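Local coordinates for protein carbohydrate binding family 6 (Clostridium thermocellum, PDB 5A8C) that probably removes alpha-L-arabinofuranosyl groups from arabinose-containing polysaccharides, as a family 43 glycoside hydrolase with a five-bladed beta-propeller fold, at residues I124-S129 / D138-P143; K112-Y117 / D193-V198; G276-V281 / D304-N309; Q250-I255 / D311-Q316. All blocks are in the same frame, centred on the assembly; numbering follows the deposited sequence. Where two conformers were deposited one is given.

Interaction 1: residues I124-S129 / D138-P143; sequences IGVAVS and DPLPGP
Asp138 turns its carboxylate onto the backbone of Val126, and this is the tight part of the contact. Asp138 CG lies 3.0 Å from Val126 O. Both carboxylate oxygens are acceptors, as is Val126 O, so no hydrogen bond forms between them. Asp138 CA also makes a CA-H...O contact with Val126 O, at 3.2 Å. CG stands anti to the backbone N of Asp138 (chi1 179°), which carries the carboxylate back along the strand toward Gly125. Each oxygen has its own donors. OD1 takes the N-H of Leu140, with Asp138 OD1 and Leu140 N 2.8 Å apart and the bond nearly straight at 163°. This closes an Asx turn. OD2 accepts from Tyr117 and Trp97, and also from a water that donates to Gly142 O and is weakly bound by Val126 N. Strand 124-129 belongs to an antiparallel propeller blade, and residues 138-143 run past it as a loop without bonding to it directly. Toward the solvent side the packing thins. Val126 CG1 meets Leu140 CD1 at 3.9 Å, the two side chains crossing obliquely. Val128 CG2 touches Pro139 CD at 4.1 Å, roughly at right angles, and Pro139 itself is exposed. At the other end, Pro143 CB rests 3.5 Å from Ile124 O.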
loop_
_atom_site.group_PDB
_atom_site.type_symbol
_atom_site.label_atom_id
_atom_site.label_comp_id
_atom_site.label_asym_id
_atom_site.label_seq_id
_atom_site.Cartn_x
_atom_site.Cartn_y
_atom_site.Cartn_z
ATOM N N ILE A 124 13.284 1.255 4.539
ATOM C CA ILE A 124 12.200 0.317 4.240
ATOM C C ILE A 124 12.677 -1.089 4.616
ATOM O O ILE A 124 13.778 -1.492 4.242
ATOM C CB ILE A 124 11.813 0.399 2.761
ATOM C CG1 ILE A 124 11.169 1.752 2.467
ATOM C CG2 ILE A 124 10.885 -0.754 2.365
ATOM C CD1 ILE A 124 10.984 2.061 1.010
ATOM N N GLY A 125 11.825 -1.795 5.368
ATOM C CA GLY A 125 12.112 -3.143 5.792
ATOM C C GLY A 125 11.308 -4.219 5.086
ATOM O O GLY A 125 10.377 -3.934 4.325
ATOM N N VAL A 126 11.700 -5.447 5.377
ATOM C CA VAL A 126 10.962 -6.641 4.949
ATOM C C VAL A 126 10.831 -7.581 6.120
ATOM O O VAL A 126 11.779 -7.872 6.835
ATOM C CB VAL A 126 11.650 -7.352 3.773
ATOM C CG1 VAL A 126 13.093 -7.770 4.100
ATOM C CG2 VAL A 126 10.819 -8.558 3.317
ATOM N N ALA A 127 9.604 -8.063 6.346
ATOM C CA ALA A 127 9.341 -9.091 7.350
ATOM C C ALA A 127 8.738 -10.304 6.668
ATOM O O ALA A 127 8.069 -10.196 5.635
ATOM C CB ALA A 127 8.420 -8.543 8.422
ATOM N N VAL A 128 9.017 -11.488 7.219
ATOM C CA VAL A 128 8.719 -12.739 6.545
ATOM C C VAL A 128 7.939 -13.638 7.497
ATOM O O VAL A 128 8.209 -13.686 8.691
ATOM C CB VAL A 128 10.045 -13.438 6.104
ATOM C CG1 VAL A 128 9.785 -14.686 5.277
ATOM C CG2 VAL A 128 10.935 -12.467 5.322
ATOM N N SER A 129 7.051 -14.436 6.910
ATOM C CA SER A 129 6.359 -15.502 7.647
ATOM C C SER A 129 6.008 -16.613 6.699
ATOM O O SER A 129 5.761 -16.407 5.531
ATOM C CB SER A 129 5.066 -14.974 8.280
ATOM O OG SER A 129 4.461 -15.985 9.114
ATOM N N ASP A 138 11.411 -9.580 10.689
ATOM C CA ASP A 138 12.395 -9.017 9.757
ATOM C C ASP A 138 13.737 -9.677 10.018
ATOM O O ASP A 138 14.249 -9.600 11.130
ATOM C CB ASP A 138 12.436 -7.490 9.913
ATOM C CG ASP A 138 13.445 -6.798 9.020
ATOM O OD1 ASP A 138 14.407 -7.421 8.583
ATOM O OD2 ASP A 138 13.170 -5.588 8.701
ATOM N N PRO A 139 14.275 -10.399 9.026
ATOM C CA PRO A 139 15.531 -11.165 9.242
ATOM C C PRO A 139 16.788 -10.336 9.169
ATOM O O PRO A 139 17.858 -10.884 9.436
ATOM C CB PRO A 139 15.496 -12.159 8.099
ATOM C CG PRO A 139 14.839 -11.379 6.963
ATOM C CD PRO A 139 13.767 -10.535 7.648
ATOM N N LEU A 140 16.685 -9.058 8.824
ATOM C CA LEU A 140 17.863 -8.283 8.443
ATOM C C LEU A 140 18.344 -7.403 9.600
ATOM O O LEU A 140 17.563 -6.958 10.448
ATOM C CB LEU A 140 17.524 -7.371 7.258
ATOM C CG LEU A 140 17.078 -8.084 5.997
ATOM C CD1 LEU A 140 16.845 -7.073 4.881
ATOM C CD2 LEU A 140 17.961 -9.213 5.543
ATOM N N PRO A 141 19.629 -7.073 9.606
ATOM C CA PRO A 141 20.159 -6.187 10.644
ATOM C C PRO A 141 19.822 -4.721 10.429
ATOM O O PRO A 141 20.015 -3.911 11.343
ATOM C CB PRO A 141 21.669 -6.431 10.572
ATOM C CG PRO A 141 21.908 -6.834 9.153
ATOM C CD PRO A 141 20.710 -7.645 8.770
ATOM N N GLY A 142 19.387 -4.361 9.231
ATOM C CA GLY A 142 19.044 -3.006 8.892
ATOM C C GLY A 142 18.048 -3.002 7.760
ATOM O O GLY A 142 17.557 -4.050 7.330
ATOM N N PRO A 143 17.724 -1.808 7.271
ATOM C CA PRO A 143 16.727 -1.710 6.186
ATOM C C PRO A 143 17.155 -2.443 4.936
ATOM O O PRO A 143 18.334 -2.431 4.551
ATOM C CB PRO A 143 16.578 -0.223 5.977
ATOM C CG PRO A 143 17.675 0.423 6.678
ATOM C CD PRO A 143 18.201 -0.486 7.716
HETATM O O HOH W 1 14.817 -4.746 6.534
#

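Interaction 2: residues K112-Y117 / D193-V198; sequences KFYLYY and DMISTV
This is a buried contact between two propeller blades, in which two tyrosines of strand 112-117 meet a turn at Asp193-Ile195. Tyr114 and Tyr116 are two residues apart on one strand, and Met194 packs against both. Met194 CB sits over the centre of the Tyr114 ring, 3.5 Å from its centroid and 9° off the ring normal, a CH-pi contact. Beside it, Ile195 CG2 approaches Tyr114 CE1 obliquely at 4.1 Å. Tyr116 brings its hydroxyl rather than its ring face. With CG anti to the carbonyl carbon (chi1 -57°), the ring runs out to the turn, and Tyr116 OH donates to Met194 O at 2.7 Å. The donor lies in the carbonyl plane, on a lone pair. The Met194 chain bends at chi2 and chi3, and its end folds back so that CE lies 3.4 Å from Tyr116 OH. A water in the plane of the Tyr114 ring joins Tyr114 OH to Asp193 O, 2.7 Å from each of these two atoms. Tyr114 OH also bonds Asn110. The turn is braced from within: Asp193 OD1 accepts from Ile195 N and Ser196 OG, which reach it from opposite faces of the carboxylate plane. The Ile195 bond makes an Asx turn, packed on the tyrosines of strand 112-117 in the neighbouring blade of a five-bladed beta-propeller.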
loop_
_atom_site.group_PDB
_atom_site.type_symbol
_atom_site.label_atom_id
_atom_site.label_comp_id
_atom_site.label_asym_id
_atom_site.label_seq_id
_atom_site.Cartn_x
_atom_site.Cartn_y
_atom_site.Cartn_z
ATOM N N LYS A 112 5.932 -18.409 0.911
ATOM C CA LYS A 112 6.157 -17.558 2.076
ATOM C C LYS A 112 5.481 -16.224 1.813
ATOM O O LYS A 112 5.091 -15.892 0.685
ATOM C CB LYS A 112 7.658 -17.349 2.362
ATOM C CG LYS A 112 8.359 -18.635 2.769
ATOM C CD LYS A 112 9.872 -18.472 3.001
ATOM C CE LYS A 112 10.533 -19.839 2.876
ATOM N NZ LYS A 112 10.461 -20.325 1.477
ATOM N N PHE A 113 5.360 -15.441 2.873
ATOM C CA PHE A 113 4.740 -14.140 2.838
ATOM C C PHE A 113 5.781 -13.086 3.213
ATOM O O PHE A 113 6.463 -13.213 4.229
ATOM C CB PHE A 113 3.564 -14.080 3.826
ATOM C CG PHE A 113 2.467 -15.061 3.455
ATOM C CD1 PHE A 113 2.578 -16.380 3.845
ATOM C CD2 PHE A 113 1.452 -14.672 2.638
ATOM C CE1 PHE A 113 1.641 -17.327 3.429
ATOM C CE2 PHE A 113 0.485 -15.615 2.225
ATOM C CZ PHE A 113 0.627 -16.944 2.624
ATOM N N TYR A 114 5.880 -12.077 2.345
ATOM C CA TYR A 114 6.849 -11.000 2.497
ATOM C C TYR A 114 6.080 -9.710 2.667
ATOM O O TYR A 114 5.252 -9.348 1.810
ATOM C CB TYR A 114 7.761 -10.911 1.241
ATOM C CG TYR A 114 8.521 -12.181 1.056
ATOM C CD1 TYR A 114 9.739 -12.381 1.716
ATOM C CD2 TYR A 114 8.049 -13.216 0.251
ATOM C CE1 TYR A 114 10.411 -13.576 1.618
ATOM C CE2 TYR A 114 8.736 -14.410 0.138
ATOM C CZ TYR A 114 9.942 -14.571 0.793
ATOM O OH TYR A 114 10.604 -15.761 0.611
ATOM N N LEU A 115 6.296 -9.056 3.800
ATOM C CA LEU A 115 5.582 -7.868 4.225
ATOM C C LEU A 115 6.591 -6.729 4.324
ATOM O O LEU A 115 7.399 -6.699 5.232
ATOM C CB LEU A 115 4.930 -8.176 5.573
ATOM C CG LEU A 115 4.019 -7.128 6.161
ATOM C CD1 LEU A 115 2.750 -6.964 5.313
ATOM C CD2 LEU A 115 3.591 -7.546 7.587
ATOM N N TYR A 116 6.529 -5.827 3.368
ATOM C CA TYR A 116 7.459 -4.685 3.319
ATOM C C TYR A 116 6.825 -3.516 4.028
ATOM O O TYR A 116 5.584 -3.391 4.023
ATOM C CB TYR A 116 7.793 -4.335 1.846
ATOM C CG TYR A 116 8.372 -5.502 1.129
ATOM C CD1 TYR A 116 7.575 -6.435 0.487
ATOM C CD2 TYR A 116 9.763 -5.678 1.075
ATOM C CE1 TYR A 116 8.104 -7.562 -0.130
ATOM C CE2 TYR A 116 10.298 -6.785 0.439
ATOM C CZ TYR A 116 9.494 -7.719 -0.149
ATOM O OH TYR A 116 9.984 -8.840 -0.745
ATOM N N TYR A 117 7.618 -2.661 4.651
ATOM C CA TYR A 117 7.065 -1.602 5.481
ATOM C C TYR A 117 8.029 -0.457 5.552
ATOM O O TYR A 117 9.250 -0.592 5.409
ATOM C CB TYR A 117 6.787 -2.137 6.912
ATOM C CG TYR A 117 8.015 -2.631 7.645
ATOM C CD1 TYR A 117 8.487 -3.928 7.474
ATOM C CD2 TYR A 117 8.687 -1.806 8.541
ATOM C CE1 TYR A 117 9.637 -4.368 8.136
ATOM C CE2 TYR A 117 9.816 -2.244 9.208
ATOM C CZ TYR A 117 10.306 -3.522 9.021
ATOM O OH TYR A 117 11.393 -3.919 9.753
ATOM N N ASP A 193 14.932 -14.285 -3.469
ATOM C CA ASP A 193 14.670 -14.540 -2.052
ATOM C C ASP A 193 13.874 -13.445 -1.394
ATOM O O ASP A 193 13.489 -13.618 -0.219
ATOM C CB ASP A 193 15.963 -14.818 -1.293
ATOM C CG ASP A 193 16.952 -13.622 -1.157
ATOM O OD1 ASP A 193 16.572 -12.453 -1.376
ATOM O OD2 ASP A 193 18.109 -13.900 -0.717
ATOM N N MET A 194 13.602 -12.336 -2.073
ATOM C CA MET A 194 12.715 -11.287 -1.646
ATOM C C MET A 194 13.187 -10.489 -0.440
ATOM O O MET A 194 12.500 -9.581 0.038
ATOM C CB MET A 194 11.302 -11.809 -1.426
ATOM C CG MET A 194 10.708 -12.382 -2.690
ATOM S SD MET A 194 10.492 -11.164 -4.024
ATOM C CE MET A 194 8.897 -10.467 -3.564
ATOM N N ILE A 195 14.443 -10.723 -0.009
ATOM C CA ILE A 195 15.021 -10.083 1.188
ATOM C C ILE A 195 16.372 -9.457 0.873
ATOM O O ILE A 195 17.134 -9.162 1.785
ATOM C CB ILE A 195 15.094 -11.063 2.384
ATOM C CG1 ILE A 195 16.015 -12.256 2.072
ATOM C CG2 ILE A 195 13.712 -11.503 2.796
ATOM C CD1 ILE A 195 16.369 -13.032 3.310
ATOM N N SER A 196 16.623 -9.185 -0.423
ATOM C CA SER A 196 17.845 -8.600 -0.908
ATOM C C SER A 196 17.508 -7.767 -2.110
ATOM O O SER A 196 16.499 -8.019 -2.783
ATOM C CB SER A 196 18.809 -9.725 -1.278
ATOM O OG SER A 196 18.294 -10.574 -2.294
ATOM N N THR A 197 18.364 -6.788 -2.399
ATOM C CA THR A 197 18.266 -6.019 -3.611
ATOM C C THR A 197 19.301 -6.493 -4.628
ATOM O O THR A 197 20.289 -7.094 -4.254
ATOM C CB THR A 197 18.414 -4.519 -3.324
ATOM O OG1 THR A 197 19.670 -4.268 -2.723
ATOM C CG2 THR A 197 17.332 -3.967 -2.412
ATOM N N VAL A 198 19.028 -6.197 -5.891
ATOM C CA VAL A 198 19.934 -6.510 -6.957
ATOM C C VAL A 198 20.149 -5.211 -7.743
ATOM O O VAL A 198 19.194 -4.614 -8.219
ATOM C CB VAL A 198 19.353 -7.588 -7.916
ATOM C CG1 VAL A 198 20.314 -7.834 -9.091
ATOM C CG2 VAL A 198 19.106 -8.869 -7.169
HETATM O O HOH W 2 13.095 -15.498 1.745
#

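Interaction 3: residues G276-V281 / D304-N309; sequences GNWYVV and DQMFYN
Val280 and Asp304 exchange two backbone hydrogen bonds, Val280 N to Asp304 O at 2.9 Å and Asp304 N to Val280 O at 3.0 Å. They form a hydrogen-bonded antiparallel pair. Further along, Met306 N donates to Trp278 O at 2.9 Å. A water also links the two chain segments here. It accepts from Trp278 N and Gln305 NE2 and donates to Met306 O. Gln305 reaches that water because its CG is anti to the backbone N (chi1 -160°) and the chain beyond is extended. The Asp304 carboxylate bonds Tyr282 and Thr320. Outside the backbone ladder, Val280 CG2 packs on Met306 SD at 3.7 Å, and Met306 CE turns toward Trp278 CB. Tyr308 then meets the indole in a T-shaped stack. Its ring edge points at the Trp278 face, the planes are 89° apart, and the Tyr308 and five-membered Trp278 ring centroids lie 4.9 Å from each other. Tyr308 CE2 is 3.6 Å from Trp278 CE2. Tyr308 OH reaches across the same face, 3.5 Å from Trp278 CZ3, and bonds His216. The chemistry thus changes along the contact: direct backbone bonds join two strands of one blade from Asp304 to Met306 N, a water adds a link through Met306 O, and aromatic packing carries the contact on to Tyr308.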
loop_
_atom_site.group_PDB
_atom_site.type_symbol
_atom_site.label_atom_id
_atom_site.label_comp_id
_atom_site.label_asym_id
_atom_site.label_seq_id
_atom_site.Cartn_x
_atom_site.Cartn_y
_atom_site.Cartn_z
ATOM N N GLY A 276 -11.871 -13.575 -9.926
ATOM C CA GLY A 276 -12.217 -13.099 -11.240
ATOM C C GLY A 276 -12.737 -11.682 -11.330
ATOM O O GLY A 276 -13.065 -11.242 -12.431
ATOM N N ASN A 277 -12.833 -10.970 -10.205
ATOM C CA ASN A 277 -13.221 -9.571 -10.166
ATOM C C ASN A 277 -12.050 -8.757 -9.590
ATOM O O ASN A 277 -11.188 -9.297 -8.939
ATOM C CB ASN A 277 -14.445 -9.393 -9.290
ATOM C CG ASN A 277 -15.644 -10.120 -9.826
ATOM O OD1 ASN A 277 -16.167 -11.066 -9.193
ATOM N ND2 ASN A 277 -16.035 -9.784 -11.005
ATOM N N TRP A 278 -12.075 -7.465 -9.875
ATOM C CA TRP A 278 -11.040 -6.566 -9.381
ATOM C C TRP A 278 -11.610 -5.638 -8.334
ATOM O O TRP A 278 -12.771 -5.242 -8.386
ATOM C CB TRP A 278 -10.446 -5.757 -10.535
ATOM C CG TRP A 278 -9.662 -6.606 -11.475
ATOM C CD1 TRP A 278 -10.123 -7.409 -12.459
ATOM C CD2 TRP A 278 -8.245 -6.786 -11.460
ATOM N NE1 TRP A 278 -9.093 -8.069 -13.087
ATOM C CE2 TRP A 278 -7.923 -7.698 -12.492
ATOM C CE3 TRP A 278 -7.195 -6.247 -10.683
ATOM C CZ2 TRP A 278 -6.607 -8.051 -12.768
ATOM C CZ3 TRP A 278 -5.889 -6.601 -10.970
ATOM C CH2 TRP A 278 -5.602 -7.525 -11.994
ATOM N N TYR A 279 -10.772 -5.288 -7.369
ATOM C CA TYR A 279 -11.133 -4.417 -6.272
ATOM C C TYR A 279 -10.039 -3.404 -5.997
ATOM O O TYR A 279 -8.848 -3.684 -6.164
ATOM C CB TYR A 279 -11.354 -5.235 -4.981
ATOM C CG TYR A 279 -12.453 -6.255 -5.144
ATOM C CD1 TYR A 279 -13.777 -5.923 -4.924
ATOM C CD2 TYR A 279 -12.178 -7.523 -5.616
ATOM C CE1 TYR A 279 -14.793 -6.832 -5.197
ATOM C CE2 TYR A 279 -13.176 -8.426 -5.874
ATOM C CZ TYR A 279 -14.488 -8.091 -5.671
ATOM O OH TYR A 279 -15.491 -8.971 -5.939
ATOM N N VAL A 280 -10.460 -2.231 -5.561
ATOM C CA VAL A 280 -9.556 -1.263 -4.906
ATOM C C VAL A 280 -9.858 -1.294 -3.416
ATOM O O VAL A 280 -11.017 -1.127 -2.993
ATOM C CB VAL A 280 -9.704 0.144 -5.480
ATOM C CG1 VAL A 280 -8.781 1.116 -4.819
ATOM C CG2 VAL A 280 -9.389 0.161 -6.958
ATOM N N VAL A 281 -8.822 -1.540 -2.615
ATOM C CA VAL A 281 -8.877 -1.367 -1.179
ATOM C C VAL A 281 -8.259 -0.011 -0.876
ATOM O O VAL A 281 -7.280 0.388 -1.503
ATOM C CB VAL A 281 -8.195 -2.522 -0.436
ATOM C CG1 VAL A 281 -9.006 -3.816 -0.548
ATOM C CG2 VAL A 281 -6.774 -2.747 -0.754
ATOM N N ASP A 304 -13.979 -1.411 -2.683
ATOM C CA ASP A 304 -14.955 -1.257 -3.738
ATOM C C ASP A 304 -14.515 -1.984 -4.986
ATOM O O ASP A 304 -13.314 -2.199 -5.183
ATOM C CB ASP A 304 -15.318 0.216 -4.011
ATOM C CG ASP A 304 -16.447 0.712 -3.057
ATOM O OD1 ASP A 304 -17.551 0.106 -3.107
ATOM O OD2 ASP A 304 -16.217 1.669 -2.278
ATOM N N GLN A 305 -15.449 -2.339 -5.819
ATOM C CA GLN A 305 -15.126 -2.968 -7.090
ATOM C C GLN A 305 -14.502 -2.000 -8.097
ATOM O O GLN A 305 -14.833 -0.802 -8.133
ATOM C CB GLN A 305 -16.371 -3.644 -7.691
ATOM C CG GLN A 305 -16.024 -4.706 -8.743
ATOM C CD GLN A 305 -17.152 -5.685 -9.090
ATOM O OE1 GLN A 305 -18.245 -5.651 -8.551
ATOM N NE2 GLN A 305 -16.854 -6.588 -9.999
ATOM N N MET A 306 -13.625 -2.545 -8.939
ATOM C CA MET A 306 -12.928 -1.792 -9.982
ATOM C C MET A 306 -13.221 -2.502 -11.308
ATOM O O MET A 306 -13.205 -3.738 -11.357
ATOM C CB MET A 306 -11.432 -1.797 -9.679
ATOM C CG MET A 306 -10.605 -0.834 -10.535
ATOM S SD MET A 306 -8.841 -1.102 -10.412
ATOM C CE MET A 306 -8.606 -2.323 -11.683
ATOM N N PHE A 307 -13.342 -1.722 -12.375
ATOM C CA PHE A 307 -13.600 -2.239 -13.692
ATOM C C PHE A 307 -12.612 -1.651 -14.684
ATOM O O PHE A 307 -12.200 -0.495 -14.557
ATOM C CB PHE A 307 -15.038 -1.849 -14.126
ATOM C CG PHE A 307 -16.092 -2.307 -13.173
ATOM C CD1 PHE A 307 -16.497 -3.615 -13.174
ATOM C CD2 PHE A 307 -16.600 -1.480 -12.206
ATOM C CE1 PHE A 307 -17.469 -4.070 -12.286
ATOM C CE2 PHE A 307 -17.556 -1.914 -11.306
ATOM C CZ PHE A 307 -17.964 -3.191 -11.348
ATOM N N TYR A 308 -12.317 -2.447 -15.704
ATOM C CA TYR A 308 -11.503 -1.990 -16.854
ATOM C C TYR A 308 -12.402 -1.606 -18.040
ATOM O O TYR A 308 -13.414 -2.255 -18.274
ATOM C CB TYR A 308 -10.533 -3.065 -17.337
ATOM C CG TYR A 308 -9.478 -3.397 -16.342
ATOM C CD1 TYR A 308 -8.297 -2.668 -16.284
ATOM C CD2 TYR A 308 -9.605 -4.459 -15.467
ATOM C CE1 TYR A 308 -7.294 -2.992 -15.368
ATOM C CE2 TYR A 308 -8.628 -4.806 -14.568
ATOM C CZ TYR A 308 -7.468 -4.055 -14.537
ATOM O OH TYR A 308 -6.448 -4.385 -13.636
ATOM N N ASN A 309 -12.007 -0.579 -18.758
ATOM C CA ASN A 309 -12.560 -0.275 -20.064
ATOM C C ASN A 309 -11.983 -1.236 -21.085
ATOM O O ASN A 309 -10.957 -1.888 -20.840
ATOM C CB ASN A 309 -12.228 1.172 -20.443
ATOM C CG ASN A 309 -12.872 2.181 -19.523
ATOM O OD1 ASN A 309 -14.056 2.076 -19.272
ATOM N ND2 ASN A 309 -12.122 3.158 -19.039
HETATM O O HOH W 3 -14.249 -6.281 -11.339
#

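Interaction 4: residues Q250-I255 / D311-Q316; sequences QYKGVI and DGTIKQ
The loop that follows the last strand of the chain's final propeller blade runs here beside strand 250-254, the outermost strand of the blade before. No direct hydrogen bond joins residues 250-255 to 311-316. Ile255 and Ile314 make the buried centre. Their CD1 methyls touch at 3.9 Å, Ile255 CD1 to Ile314 CD1, with the side chains crossing at a slant. In Ile314, CG1 is anti to the carbonyl carbon (chi1 -63°), which carries CD1 to Ile255. Ile314 CG2 lies 4.2 Å from Ile255 CG1. One water spans the two backbones. It donates to Val254 O and to Ile314 O, each of these carbonyls 2.7 Å from the water. Outward from this, Gln316 lies alongside Val254 and points the same way. Its extended chain places Gln316 OE1 3.8 Å from Val254 CG1, while its CB rests 3.8 Å from Val254 O. At the opposite end Lys252 CD only grazes Thr313 CG2, at 4.4 Å. Thr313 is fixed by its own loop. Asp311 OD1 accepts from Thr313 N above the carboxylate plane and from Thr313 OG1 on its syn lone pair. Behind, the hydroxyl of Tyr239 bonds Ile314 N. Lys252 and Gly253 form a classic beta bulge opposite Tyr239, and the loop begins with an Asx turn at Asp311.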
loop_
_atom_site.group_PDB
_atom_site.type_symbol
_atom_site.label_atom_id
_atom_site.label_comp_id
_atom_site.label_asym_id
_atom_site.label_seq_id
_atom_site.Cartn_x
_atom_site.Cartn_y
_atom_site.Cartn_z
ATOM N N GLN A 250 2.754 6.515 -19.432
ATOM C CA GLN A 250 1.965 7.682 -19.813
ATOM C C GLN A 250 0.780 7.773 -18.872
ATOM O O GLN A 250 0.072 6.791 -18.571
ATOM C CB GLN A 250 1.458 7.546 -21.254
ATOM C CG GLN A 250 2.625 7.592 -22.262
ATOM C CD GLN A 250 3.313 8.949 -22.386
ATOM O OE1 GLN A 250 2.773 9.988 -22.009
ATOM N NE2 GLN A 250 4.499 8.937 -22.917
ATOM N N TYR A 251 0.496 8.987 -18.415
ATOM C CA TYR A 251 -0.623 9.273 -17.473
ATOM C C TYR A 251 -1.936 8.979 -18.137
ATOM O O TYR A 251 -2.187 9.350 -19.300
ATOM C CB TYR A 251 -0.539 10.760 -17.089
ATOM C CG TYR A 251 -1.650 11.176 -16.179
ATOM C CD1 TYR A 251 -1.580 10.965 -14.826
ATOM C CD2 TYR A 251 -2.813 11.753 -16.703
ATOM C CE1 TYR A 251 -2.627 11.330 -13.995
ATOM C CE2 TYR A 251 -3.874 12.135 -15.894
ATOM C CZ TYR A 251 -3.783 11.911 -14.545
ATOM O OH TYR A 251 -4.849 12.255 -13.746
ATOM N N LYS A 252 -2.854 8.355 -17.370
ATOM C CA LYS A 252 -4.154 7.943 -17.860
ATOM C C LYS A 252 -5.357 8.479 -17.085
ATOM O O LYS A 252 -6.455 8.427 -17.634
ATOM C CB LYS A 252 -4.249 6.446 -17.940
ATOM C CG LYS A 252 -3.251 5.795 -18.865
ATOM C CD LYS A 252 -3.413 6.171 -20.316
ATOM C CE LYS A 252 -2.381 5.477 -21.184
ATOM N NZ LYS A 252 -2.435 5.919 -22.594
ATOM N N GLY A 253 -5.173 9.010 -15.893
ATOM C CA GLY A 253 -6.293 9.598 -15.152
ATOM C C GLY A 253 -6.390 9.159 -13.739
ATOM O O GLY A 253 -5.432 8.737 -13.089
ATOM N N VAL A 254 -7.618 9.252 -13.216
ATOM C CA VAL A 254 -7.974 9.013 -11.821
ATOM C C VAL A 254 -8.659 7.667 -11.661
ATOM O O VAL A 254 -9.635 7.367 -12.334
ATOM C CB VAL A 254 -8.913 10.150 -11.316
ATOM C CG1 VAL A 254 -9.441 9.831 -9.935
ATOM C CG2 VAL A 254 -8.173 11.489 -11.322
ATOM N N ILE A 255 -8.143 6.872 -10.739
ATOM C CA ILE A 255 -8.792 5.643 -10.284
ATOM C C ILE A 255 -9.780 5.894 -9.167
ATOM O O ILE A 255 -10.895 5.369 -9.174
ATOM C CB ILE A 255 -7.758 4.606 -9.835
ATOM C CG1 ILE A 255 -6.855 4.216 -11.008
ATOM C CG2 ILE A 255 -8.474 3.392 -9.226
ATOM C CD1 ILE A 255 -5.753 3.253 -10.656
ATOM N N ASP A 311 -10.286 -0.604 -23.692
ATOM C CA ASP A 311 -8.918 -0.241 -24.120
ATOM C C ASP A 311 -7.865 -0.504 -23.011
ATOM O O ASP A 311 -6.689 -0.149 -23.165
ATOM C CB ASP A 311 -8.857 1.219 -24.600
ATOM C CG ASP A 311 -9.086 2.243 -23.511
ATOM O OD1 ASP A 311 -9.308 1.848 -22.352
ATOM O OD2 ASP A 311 -9.133 3.456 -23.835
ATOM N N GLY A 312 -8.281 -1.077 -21.878
ATOM C CA GLY A 312 -7.390 -1.384 -20.788
ATOM C C GLY A 312 -7.250 -0.306 -19.751
ATOM O O GLY A 312 -6.630 -0.543 -18.709
ATOM N N THR A 313 -7.750 0.897 -20.026
ATOM C CA THR A 313 -7.788 1.913 -18.992
ATOM C C THR A 313 -8.754 1.436 -17.898
ATOM O O THR A 313 -9.567 0.515 -18.066
ATOM C CB THR A 313 -8.172 3.277 -19.541
ATOM O OG1 THR A 313 -9.438 3.229 -20.182
ATOM C CG2 THR A 313 -7.104 3.751 -20.531
ATOM N N ILE A 314 -8.604 2.066 -16.737
ATOM C CA ILE A 314 -9.404 1.755 -15.549
ATOM C C ILE A 314 -10.515 2.784 -15.407
ATOM O O ILE A 314 -10.259 3.992 -15.414
ATOM C CB ILE A 314 -8.511 1.707 -14.294
ATOM C CG1 ILE A 314 -7.500 0.585 -14.429
ATOM C CG2 ILE A 314 -9.377 1.550 -13.049
ATOM C CD1 ILE A 314 -6.434 0.582 -13.365
ATOM N N LYS A 315 -11.754 2.309 -15.256
ATOM C CA LYS A 315 -12.866 3.237 -14.970
ATOM C C LYS A 315 -12.725 3.778 -13.577
ATOM O O LYS A 315 -12.334 3.094 -12.656
ATOM C CB LYS A 315 -14.239 2.579 -14.997
ATOM C CG LYS A 315 -14.647 2.105 -16.353
ATOM C CD LYS A 315 -16.074 1.559 -16.346
ATOM C CE LYS A 315 -16.198 0.204 -17.066
ATOM N NZ LYS A 315 -17.412 -0.637 -16.768
ATOM N N GLN A 316 -13.059 5.035 -13.428
ATOM C CA GLN A 316 -13.005 5.612 -12.103
ATOM C C GLN A 316 -13.944 4.837 -11.143
ATOM O O GLN A 316 -15.103 4.584 -11.452
ATOM C CB GLN A 316 -13.380 7.078 -12.142
ATOM C CG GLN A 316 -13.217 7.754 -10.790
ATOM C CD GLN A 316 -13.291 9.209 -10.931
ATOM O OE1 GLN A 316 -12.687 9.841 -11.835
ATOM N NE2 GLN A 316 -14.045 9.785 -10.053
HETATM O O HOH W 4 -10.003 6.638 -14.923
#

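From the N terminus, strand 112-117 comes first and is followed by strand 124-129, its neighbour in the same blade. Interaction 1 closes a short loop when 138-143 returns to 124-129. It is nested inside the longer loop closed by interaction 2, where 193-198 of the next blade reaches 112-117. The two contacts touch through the backbones of Ala127 and Leu115. A second nested pair follows. Strand 250-255 opens interaction 4, interaction 3 closes within it, and 311-316 completes the outer loop. A probable backbone hydrogen bond between Phe307 and Lys315 joins them. Interaction 3 pairs strands within the last blade, and interaction 4 ties the loop after it to the blade before. Interactions 1 and 3 lie on opposite sides of the chain's centre.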